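Local structure of carbohydrate oxidase (Microdochium nivale, 3RJA) at residues A[41-46]-A[89-94]; A[162-167]-A[197-202]. The protein oxidises the C1 hydroxyl of mono-, oligo- and polysaccharides to the lactone, using FAD and passing the electrons to molecular oxygen to give hydrogen peroxide. One frame throughout, in Å; residues are numbered along the deposited sequence. Where two conformers were deposited one is given.

Both interactions lie on the same side of the chain's centre, with their own centres about 13 Å apart, yet they differ in kind. Interaction 1 joins the end of strand 39-42 and the turn after it to the loop that follows strand 84-87; it is only partly buried and works through a water, a methionine and a bound buffer molecule. Interaction 2 is a buried antiparallel strand pair, held by backbone hydrogen bonds and valine packing, and one of its strands grips the adenine of FAD. The two meet at T46, which begins helix 46-58: its OG1 packs on A198 CB and its CG2 on V166 CG2.

Interaction 1: A[41-46]-A[89-94]; sequences AQTQTT and DRMIDV. With ABL ((2R,3R,4R,5R)-4,5-dihydroxy-2-(hydroxymethyl)-6-oxopiperidin-3-yl beta-D-glucopyranoside), chain H; TRS (2-amino-2-hydroxymethyl-propane-1,3-diol), chain I.
The CA atoms of Q44 and M91 come nearest, 5.8 Å apart, where the loop leaving strand 39-42 passes segment 89-94 without sheet pairing. One water ties the two main chains, donating to T43 O and accepting from R90 N at 3.0 Å. Beside it, M91 reaches across with CG 3.2 Å from T43 O and SD 3.2 Å from T43 OG1. The M91 chain runs straight through chi2 and then bends at chi3 (75°), which carries the methyl CE against Q44 O and the backbone of T45, at the start of helix 46-58; I49 of that helix also touches M91. Farther out, the Q44 side chain folds back at chi2 (-71°), bringing NE2 to 3.7 Å from R90 CB. R90 CG lies against Q42 CD at 3.8 Å. In the conformer given, NH1 of R90 meets D89 OD1 on its syn side at 2.7 Å, close to the guanidinium plane, and D21 and D25 add further salt bridges. A Tris molecule, probably from the crystallisation liquor, spans the segments: its amine donates to Q44 OE1 and R90 O, its O1 to Q44 O, and I92 N donates to its O2. The contact joins the loops that leave two neighbouring parallel strands, 39-42 and 84-87, at their C-terminal ends in the FAD-binding domain, and Q42 lines a site for the substrate analogue distinct from the one at the flavin.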
# COMPACT_ATOMS: atom_id res chain seq x y z
N ALA A 41 -22.93 -5.55 -3.25
CA ALA A 41 -23.52 -5.48 -1.91
C ALA A 41 -22.87 -4.31 -1.17
O ALA A 41 -21.66 -4.35 -0.85
CB ALA A 41 -23.27 -6.76 -1.14
N GLN A 42 -23.65 -3.26 -0.92
CA GLN A 42 -23.13 -2.06 -0.26
C GLN A 42 -23.42 -2.21 1.24
O GLN A 42 -24.49 -1.80 1.73
CB GLN A 42 -23.80 -0.81 -0.83
CG GLN A 42 -23.11 0.51 -0.44
CD GLN A 42 -23.94 1.73 -0.80
OE1 GLN A 42 -23.73 2.37 -1.86
NE2 GLN A 42 -24.87 2.07 0.06
N THR A 43 -22.48 -2.83 1.96
CA THR A 43 -22.76 -3.31 3.31
C THR A 43 -22.72 -2.20 4.36
O THR A 43 -21.94 -1.27 4.24
CB THR A 43 -21.76 -4.41 3.74
OG1 THR A 43 -20.41 -3.93 3.64
CG2 THR A 43 -21.94 -5.68 2.87
N GLN A 44 -23.51 -2.36 5.42
CA GLN A 44 -23.52 -1.41 6.53
C GLN A 44 -23.04 -2.04 7.84
O GLN A 44 -22.59 -1.34 8.75
CB GLN A 44 -24.95 -0.82 6.71
CG GLN A 44 -25.38 0.10 5.57
CD GLN A 44 -24.64 1.46 5.57
OE1 GLN A 44 -24.08 1.88 6.59
NE2 GLN A 44 -24.61 2.13 4.41
N THR A 45 -23.11 -3.36 7.94
CA THR A 45 -22.78 -4.05 9.19
C THR A 45 -21.97 -5.32 8.93
O THR A 45 -21.92 -5.81 7.78
CB THR A 45 -24.06 -4.54 9.89
OG1 THR A 45 -24.68 -5.55 9.08
CG2 THR A 45 -25.07 -3.37 10.16
N THR A 46 -21.40 -5.90 9.99
CA THR A 46 -20.70 -7.17 9.90
C THR A 46 -21.63 -8.27 9.38
O THR A 46 -21.24 -9.08 8.51
CB THR A 46 -20.05 -7.56 11.25
OG1 THR A 46 -19.15 -6.51 11.63
CG2 THR A 46 -19.25 -8.88 11.13
N ASP A 89 -17.08 0.84 1.50
CA ASP A 89 -16.69 2.21 1.75
C ASP A 89 -17.74 3.13 2.44
O ASP A 89 -17.48 4.33 2.64
CB ASP A 89 -16.10 2.84 0.47
CG ASP A 89 -17.15 3.56 -0.38
OD1 ASP A 89 -18.31 3.10 -0.43
OD2 ASP A 89 -16.79 4.59 -1.01
N ARG A 90 -18.91 2.60 2.81
CA ARG A 90 -19.87 3.38 3.60
C ARG A 90 -19.72 3.02 5.08
O ARG A 90 -20.35 3.62 5.94
CB ARG A 90 -21.33 3.16 3.16
CG ARG A 90 -21.64 3.46 1.69
CD ARG A 90 -21.17 4.85 1.25
NE ARG A 90 -21.92 5.30 0.07
CZ ARG A 90 -21.65 4.91 -1.17
NH1 ARG A 90 -20.64 4.08 -1.40
NH2 ARG A 90 -22.38 5.36 -2.18
N MET A 91 -18.88 2.01 5.36
CA MET A 91 -18.58 1.61 6.75
C MET A 91 -17.27 2.29 7.17
O MET A 91 -16.17 1.76 6.97
CB MET A 91 -18.48 0.09 6.88
CG MET A 91 -19.75 -0.68 6.46
SD MET A 91 -19.40 -2.44 6.30
CE MET A 91 -19.30 -2.83 8.05
N ILE A 92 -17.40 3.47 7.76
CA ILE A 92 -16.27 4.38 7.87
C ILE A 92 -15.90 4.77 9.30
O ILE A 92 -14.99 5.57 9.48
CB ILE A 92 -16.55 5.70 7.05
CG1 ILE A 92 -17.79 6.43 7.60
CG2 ILE A 92 -16.68 5.40 5.56
CD1 ILE A 92 -17.95 7.89 7.05
N ASP A 93 -16.60 4.24 10.29
CA ASP A 93 -16.42 4.78 11.65
C ASP A 93 -15.24 4.20 12.41
O ASP A 93 -14.93 3.01 12.29
CB ASP A 93 -17.66 4.47 12.48
CG ASP A 93 -18.90 5.18 11.95
OD1 ASP A 93 -18.76 6.20 11.24
OD2 ASP A 93 -20.00 4.71 12.23
N VAL A 94 -14.61 5.06 13.20
CA VAL A 94 -13.93 4.63 14.41
C VAL A 94 -15.01 4.25 15.44
O VAL A 94 -15.70 5.13 16.02
CB VAL A 94 -12.96 5.69 14.94
CG1 VAL A 94 -12.33 5.23 16.24
CG2 VAL A 94 -11.90 6.01 13.85
C1A ABL H . -27.97 2.06 -4.99
O1A ABL H . -27.42 1.87 -6.10
C2A ABL H . -29.20 2.95 -4.85
O2A ABL H . -29.14 3.90 -5.91
C3A ABL H . -29.17 3.73 -3.52
O3A ABL H . -30.41 4.44 -3.39
C4A ABL H . -29.03 2.77 -2.37
O1 ABL H . -28.99 3.50 -1.12
C5A ABL H . -27.62 2.15 -2.53
N5 ABL H . -27.49 1.50 -3.85
C6A ABL H . -27.40 1.04 -1.47
O6A ABL H . -28.61 0.35 -1.22
C1 ABL H . -30.02 3.34 -0.11
C2 ABL H . -29.65 4.21 1.11
O2 ABL H . -28.39 3.80 1.65
C3 ABL H . -30.72 4.09 2.18
O3 ABL H . -30.43 5.06 3.18
C4 ABL H . -32.14 4.29 1.57
O4 ABL H . -33.14 3.96 2.54
C5 ABL H . -32.33 3.41 0.33
O5 ABL H . -31.28 3.75 -0.59
C6 ABL H . -33.72 3.50 -0.32
O6 ABL H . -34.13 4.79 -0.68
C TRS I . -22.43 3.40 9.50
C1 TRS I . -22.82 2.01 9.93
C2 TRS I . -20.97 3.36 9.94
C3 TRS I . -23.29 4.57 9.95
N TRS I . -22.46 3.39 8.03
O1 TRS I . -21.90 1.11 9.32
O2 TRS I . -20.13 3.94 8.97
O3 TRS I . -23.18 5.64 9.01
O HOH W 1 -20.28 -0.03 2.42

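Interaction 2: A[162-167]-A[197-202]; sequences GVTVVL and VAVWKL. With FAD (flavin-adenine dinucleotide), chain B.
G162 and K201 exchange two backbone hydrogen bonds, a short one from K201 N to G162 O (2.7 Å) and a longer one from G162 N to K201 O (3.3 Å). The strands run antiparallel, their axes at 167°. Next along, T164 N donates to V199 O at 3.0 Å; T164 O then takes A198 N at 2.9 Å and, weakly, V199 N. With A198 and V199 both facing T164, this is a classic beta bulge, and it shifts the register so that V165 pairs with V197. On one face V163 CG1, V197 CG1 and the W200 ring pack against one another, V163 CG1 3.5 Å from W200 CE3, while V197 CG1 sits over a face of that indole toward its rim. On the other face K201, extended beyond CG, lays its methylenes along G162, where the glycine has no side chain to obstruct them, and carries CE to 3.7 Å from T164 OG1. Just before the bulge, V197 pairs with the adenine through its backbone: its N donates to FAD N1A at 2.9 Å, and FAD N6A donates to V197 O. E174 of strand 172-176 takes both polar ends, salt-bridged to K201 NZ and hydrogen-bonded to T164 OG1. W200 NE1 is hydrogen-bonded to S138 OG of helix 137-142. Helix 181-190 packs I187 on V163, V197 and W200, strand 172-176 flanks strand 160-166, and helix 46-58 lies against V166 and A198.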
# COMPACT_ATOMS: atom_id res chain seq x y z
N GLY A 162 -5.43 -6.67 16.55
CA GLY A 162 -6.49 -7.67 16.38
C GLY A 162 -7.42 -7.38 15.21
O GLY A 162 -7.45 -6.26 14.69
N VAL A 163 -8.18 -8.40 14.80
CA VAL A 163 -9.20 -8.23 13.76
C VAL A 163 -10.41 -9.11 14.05
O VAL A 163 -10.29 -10.15 14.70
CB VAL A 163 -8.67 -8.56 12.32
CG1 VAL A 163 -7.77 -7.42 11.78
CG2 VAL A 163 -7.93 -9.92 12.27
N THR A 164 -11.57 -8.65 13.59
CA THR A 164 -12.74 -9.49 13.46
C THR A 164 -12.78 -9.86 11.99
O THR A 164 -12.61 -9.01 11.12
CB THR A 164 -14.01 -8.73 13.88
OG1 THR A 164 -13.86 -8.30 15.25
CG2 THR A 164 -15.25 -9.62 13.80
N VAL A 165 -12.98 -11.13 11.69
CA VAL A 165 -12.88 -11.56 10.29
C VAL A 165 -14.08 -12.42 9.93
O VAL A 165 -14.45 -13.33 10.69
CB VAL A 165 -11.59 -12.38 10.05
CG1 VAL A 165 -11.37 -12.64 8.55
CG2 VAL A 165 -10.39 -11.69 10.64
N VAL A 166 -14.67 -12.16 8.77
CA VAL A 166 -15.67 -13.06 8.17
C VAL A 166 -14.95 -14.08 7.29
O VAL A 166 -14.27 -13.69 6.31
CB VAL A 166 -16.71 -12.27 7.32
CG1 VAL A 166 -17.73 -13.23 6.64
CG2 VAL A 166 -17.41 -11.25 8.17
N LEU A 167 -15.08 -15.36 7.62
CA LEU A 167 -14.40 -16.42 6.86
C LEU A 167 -15.20 -16.87 5.66
O LEU A 167 -16.39 -16.55 5.57
CB LEU A 167 -14.07 -17.64 7.75
CG LEU A 167 -13.22 -17.37 8.99
CD1 LEU A 167 -12.91 -18.67 9.76
CD2 LEU A 167 -11.93 -16.59 8.66
N VAL A 197 -11.98 -8.75 6.40
CA VAL A 197 -11.83 -8.13 7.72
C VAL A 197 -13.00 -7.17 7.92
O VAL A 197 -13.27 -6.32 7.04
CB VAL A 197 -10.49 -7.38 7.90
CG1 VAL A 197 -10.43 -6.67 9.30
CG2 VAL A 197 -9.30 -8.36 7.72
N ALA A 198 -13.69 -7.32 9.05
CA ALA A 198 -14.91 -6.55 9.38
C ALA A 198 -14.63 -5.48 10.44
O ALA A 198 -15.37 -4.49 10.52
CB ALA A 198 -16.03 -7.51 9.88
N VAL A 199 -13.60 -5.69 11.26
CA VAL A 199 -13.14 -4.67 12.22
C VAL A 199 -11.62 -4.76 12.32
O VAL A 199 -11.07 -5.87 12.48
CB VAL A 199 -13.74 -4.87 13.65
CG1 VAL A 199 -13.29 -3.77 14.63
CG2 VAL A 199 -15.28 -4.95 13.63
N TRP A 200 -10.95 -3.61 12.22
CA TRP A 200 -9.50 -3.54 12.54
C TRP A 200 -9.30 -3.05 13.97
O TRP A 200 -9.90 -2.05 14.36
CB TRP A 200 -8.76 -2.59 11.59
CG TRP A 200 -8.79 -3.05 10.17
CD1 TRP A 200 -9.74 -2.75 9.21
CD2 TRP A 200 -7.85 -3.93 9.55
NE1 TRP A 200 -9.43 -3.41 8.04
CE2 TRP A 200 -8.27 -4.13 8.22
CE3 TRP A 200 -6.68 -4.57 10.00
CZ2 TRP A 200 -7.56 -4.97 7.32
CZ3 TRP A 200 -5.98 -5.38 9.12
CH2 TRP A 200 -6.42 -5.58 7.79
N LYS A 201 -8.44 -3.72 14.73
CA LYS A 201 -8.13 -3.24 16.09
C LYS A 201 -6.70 -2.73 16.11
O LYS A 201 -5.76 -3.48 15.85
CB LYS A 201 -8.43 -4.31 17.15
CG LYS A 201 -9.82 -4.94 16.95
CD LYS A 201 -10.08 -6.06 17.91
CE LYS A 201 -11.40 -6.80 17.61
NZ LYS A 201 -11.34 -8.19 18.25
N LEU A 202 -6.55 -1.44 16.37
CA LEU A 202 -5.29 -0.76 16.02
C LEU A 202 -4.69 -0.01 17.19
O LEU A 202 -5.38 0.82 17.80
CB LEU A 202 -5.55 0.26 14.89
CG LEU A 202 -6.17 -0.25 13.58
CD1 LEU A 202 -6.36 0.92 12.56
CD2 LEU A 202 -5.33 -1.38 12.97
PA FAD B . -8.99 -2.14 -2.58
O1A FAD B . -10.38 -1.85 -2.08
O2A FAD B . -8.83 -2.07 -4.08
O5B FAD B . -8.55 -3.61 -2.08
C5B FAD B . -7.20 -4.01 -2.20
C4B FAD B . -7.11 -5.52 -1.90
O4B FAD B . -7.48 -5.75 -0.54
C3B FAD B . -8.05 -6.36 -2.76
O3B FAD B . -7.50 -7.67 -2.90
C2B FAD B . -9.28 -6.45 -1.85
O2B FAD B . -10.16 -7.52 -2.11
C1B FAD B . -8.61 -6.59 -0.49
N9A FAD B . -9.50 -6.11 0.56
C8A FAD B . -10.22 -4.92 0.60
N7A FAD B . -10.91 -4.92 1.78
C5A FAD B . -10.63 -6.04 2.46
C6A FAD B . -11.07 -6.51 3.70
N6A FAD B . -11.93 -5.79 4.45
N1A FAD B . -10.56 -7.72 4.14
C2A FAD B . -9.68 -8.46 3.36
N3A FAD B . -9.28 -8.01 2.12
C4A FAD B . -9.74 -6.80 1.69
N1 FAD B . 0.73 2.27 -0.59
C2 FAD B . 1.66 2.44 0.45
O2 FAD B . 2.13 1.48 1.07
N3 FAD B . 1.98 3.75 0.80
C4 FAD B . 1.38 4.89 0.29
O4 FAD B . 1.65 6.02 0.75
C4X FAD B . 0.44 4.66 -0.85
N5 FAD B . -0.17 5.68 -1.42
C5X FAD B . -1.12 5.50 -2.40
C6 FAD B . -1.83 6.61 -2.94
C7 FAD B . -2.87 6.42 -3.82
C7M FAD B . -3.63 7.63 -4.41
C8 FAD B . -3.32 5.10 -4.09
C8M FAD B . -4.48 4.85 -5.03
C9 FAD B . -2.59 4.02 -3.63
C9A FAD B . -1.50 4.19 -2.76
N10 FAD B . -0.83 3.09 -2.16
C10 FAD B . 0.21 3.30 -1.26
C1' FAD B . -1.22 1.70 -2.54
C2' FAD B . -2.21 1.12 -1.54
O2' FAD B . -1.52 0.78 -0.34
C3' FAD B . -2.83 -0.14 -2.09
O3' FAD B . -3.38 0.11 -3.37
C4' FAD B . -3.89 -0.67 -1.12
O4' FAD B . -4.03 -2.04 -1.29
C5' FAD B . -5.23 0.05 -1.30
O5' FAD B . -6.16 -0.44 -0.38
P FAD B . -7.74 -0.26 -0.69
O1P FAD B . -8.56 -0.76 0.46
O2P FAD B . -8.03 1.20 -1.05
O3P FAD B . -7.85 -1.16 -2.01